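Local coordinates for protein addiction module toxin RelE (Helicobacter pylori, PDB 4LSY) that probably acts as an RNA endonuclease, the toxin half of a type II toxin-antitoxin system of the RelE family, YafQ subfamily, at residues P66-V71 with L82-H87. The protein carries 1 engineered substitution. Numbering follows the deposited sequence.
Sequences PDVSLV and LRLGSH. Engineered in segment 66-71: S69 (natural residue Leu).
L82 gives its N-H to V71 O at 2.9 Å, and R83 N reaches the same oxygen through a longer, weak bond: two residues facing one, a classic beta bulge in this antiparallel hairpin. R83 O takes V71 N almost straight (175° at the hydrogen), while the R83 side chain bends away to a salt bridge with D16. On the face turned to helix 11-22, L84 swings CG anti to its backbone N (chi1 -168°), bringing CD1 obliquely across V68 CG2 at 3.8 Å and near L70 CB. G85 pairs with S69, an engineered residue (Leu in nature): G85 N bonds S69 O in the carbonyl plane, whereas S69 N approaches G85 O from above that plane, at 2.7 Å. Because of L84 O, G85's backbone angles suit a residue without a side chain. S86 ties the strand end to the loop leading into strand 68-75, its OG donating to D67 O at 2.7 Å. H87 N donates to a water that donates to S69 OG. That bond and S69 OG to E61 belong to the engineered variant. H87 ND1's hydrogen bond to E61, its fellow copper ligand in this protein, probably helps position H87, the predicted proton donor.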
loop_
_atom_site.group_PDB
_atom_site.type_symbol
_atom_site.label_atom_id
_atom_site.label_comp_id
_atom_site.label_asym_id
_atom_site.label_seq_id
_atom_site.Cartn_x
_atom_site.Cartn_y
_atom_site.Cartn_z
ATOM N N PRO A 66 -12.509 -1.574 0.286
ATOM C CA PRO A 66 -12.914 -1.695 1.692
ATOM C C PRO A 66 -12.179 -2.808 2.456
ATOM O O PRO A 66 -11.961 -2.678 3.663
ATOM C CB PRO A 66 -14.427 -1.978 1.603
ATOM C CG PRO A 66 -14.746 -2.086 0.117
ATOM C CD PRO A 66 -13.661 -1.345 -0.596
ATOM N N ASP A 67 -11.781 -3.873 1.769
ATOM C CA ASP A 67 -11.143 -4.994 2.449
ATOM C C ASP A 67 -9.742 -5.362 1.919
ATOM O O ASP A 67 -9.266 -6.481 2.098
ATOM C CB ASP A 67 -12.089 -6.211 2.491
ATOM C CG ASP A 67 -12.199 -6.930 1.159
ATOM O OD1 ASP A 67 -11.843 -6.351 0.116
ATOM O OD2 ASP A 67 -12.646 -8.099 1.167
ATOM N N VAL A 68 -9.083 -4.409 1.272
ATOM C CA VAL A 68 -7.679 -4.581 0.926
ATOM C C VAL A 68 -6.913 -3.340 1.336
ATOM O O VAL A 68 -7.210 -2.232 0.905
ATOM C CB VAL A 68 -7.458 -4.879 -0.570
ATOM C CG1 VAL A 68 -8.119 -3.842 -1.399
ATOM C CG2 VAL A 68 -5.963 -4.928 -0.908
ATOM N N SER A 69 -5.933 -3.542 2.200
ATOM C CA SER A 69 -5.102 -2.456 2.672
ATOM C C SER A 69 -3.749 -2.514 2.009
ATOM O O SER A 69 -3.198 -3.587 1.798
ATOM C CB SER A 69 -4.917 -2.547 4.191
ATOM O OG SER A 69 -6.132 -2.274 4.860
ATOM N N LEU A 70 -3.205 -1.350 1.690
ATOM C CA LEU A 70 -1.814 -1.263 1.298
ATOM C C LEU A 70 -1.038 -0.669 2.466
ATOM O O LEU A 70 -1.417 0.374 2.991
ATOM C CB LEU A 70 -1.657 -0.382 0.046
ATOM C CG LEU A 70 -0.206 -0.043 -0.344
ATOM C CD1 LEU A 70 0.543 -1.285 -0.874
ATOM C CD2 LEU A 70 -0.153 1.132 -1.366
ATOM N N VAL A 71 0.026 -1.349 2.887
ATOM C CA VAL A 71 0.914 -0.841 3.918
ATOM C C VAL A 71 2.212 -0.412 3.268
ATOM O O VAL A 71 2.836 -1.186 2.536
ATOM C CB VAL A 71 1.214 -1.912 4.965
ATOM C CG1 VAL A 71 2.202 -1.376 6.001
ATOM C CG2 VAL A 71 -0.087 -2.378 5.616
ATOM N N LEU A 82 5.069 -2.682 1.349
ATOM C CA LEU A 82 5.348 -3.753 2.302
ATOM C C LEU A 82 4.378 -4.917 2.242
ATOM O O LEU A 82 4.790 -6.072 2.187
ATOM C CB LEU A 82 5.360 -3.217 3.732
ATOM C CG LEU A 82 6.673 -2.588 4.179
ATOM C CD1 LEU A 82 6.611 -1.088 3.977
ATOM C CD2 LEU A 82 6.919 -2.950 5.628
ATOM N N ARG A 83 3.092 -4.603 2.306
ATOM C CA ARG A 83 2.048 -5.616 2.377
ATOM C C ARG A 83 0.823 -5.158 1.604
ATOM O O ARG A 83 0.549 -3.955 1.502
ATOM C CB ARG A 83 1.620 -5.863 3.839
ATOM C CG ARG A 83 2.698 -6.400 4.795
ATOM C CD ARG A 83 3.312 -7.743 4.372
ATOM N NE ARG A 83 2.342 -8.798 4.090
ATOM C CZ ARG A 83 1.836 -9.626 4.999
ATOM N NH1 ARG A 83 2.185 -9.510 6.271
ATOM N NH2 ARG A 83 0.967 -10.574 4.635
ATOM N N LEU A 84 0.088 -6.124 1.067
ATOM C CA LEU A 84 -1.188 -5.865 0.419
ATOM C C LEU A 84 -2.193 -6.933 0.861
ATOM O O LEU A 84 -1.997 -8.119 0.609
ATOM C CB LEU A 84 -1.017 -5.896 -1.101
ATOM C CG LEU A 84 -2.180 -5.377 -1.953
ATOM C CD1 LEU A 84 -2.445 -3.889 -1.726
ATOM C CD2 LEU A 84 -1.940 -5.663 -3.443
ATOM N N GLY A 85 -3.270 -6.526 1.525
ATOM C CA GLY A 85 -4.291 -7.491 1.892
ATOM C C GLY A 85 -5.200 -6.967 2.979
ATOM O O GLY A 85 -5.058 -5.817 3.414
ATOM N N SER A 86 -6.140 -7.799 3.412
ATOM C CA SER A 86 -7.059 -7.401 4.472
ATOM C C SER A 86 -6.296 -7.091 5.757
ATOM O O SER A 86 -5.362 -7.805 6.134
ATOM C CB SER A 86 -8.094 -8.506 4.734
ATOM O OG SER A 86 -8.958 -8.678 3.618
ATOM N N HIS A 87 -6.696 -6.022 6.434
ATOM C CA HIS A 87 -6.067 -5.638 7.689
ATOM C C HIS A 87 -5.965 -6.814 8.675
ATOM O O HIS A 87 -4.904 -7.073 9.232
ATOM C CB HIS A 87 -6.827 -4.475 8.341
ATOM C CG HIS A 87 -6.045 -3.783 9.412
ATOM N ND1 HIS A 87 -5.196 -2.728 9.350
ATOM C CD2 HIS A 87 -6.065 -4.184 10.728
ATOM C CE1 HIS A 87 -4.734 -2.508 10.625
ATOM N NE2 HIS A 87 -5.271 -3.398 11.437
HETATM O O HOH W 1 -7.886 -4.239 4.717
#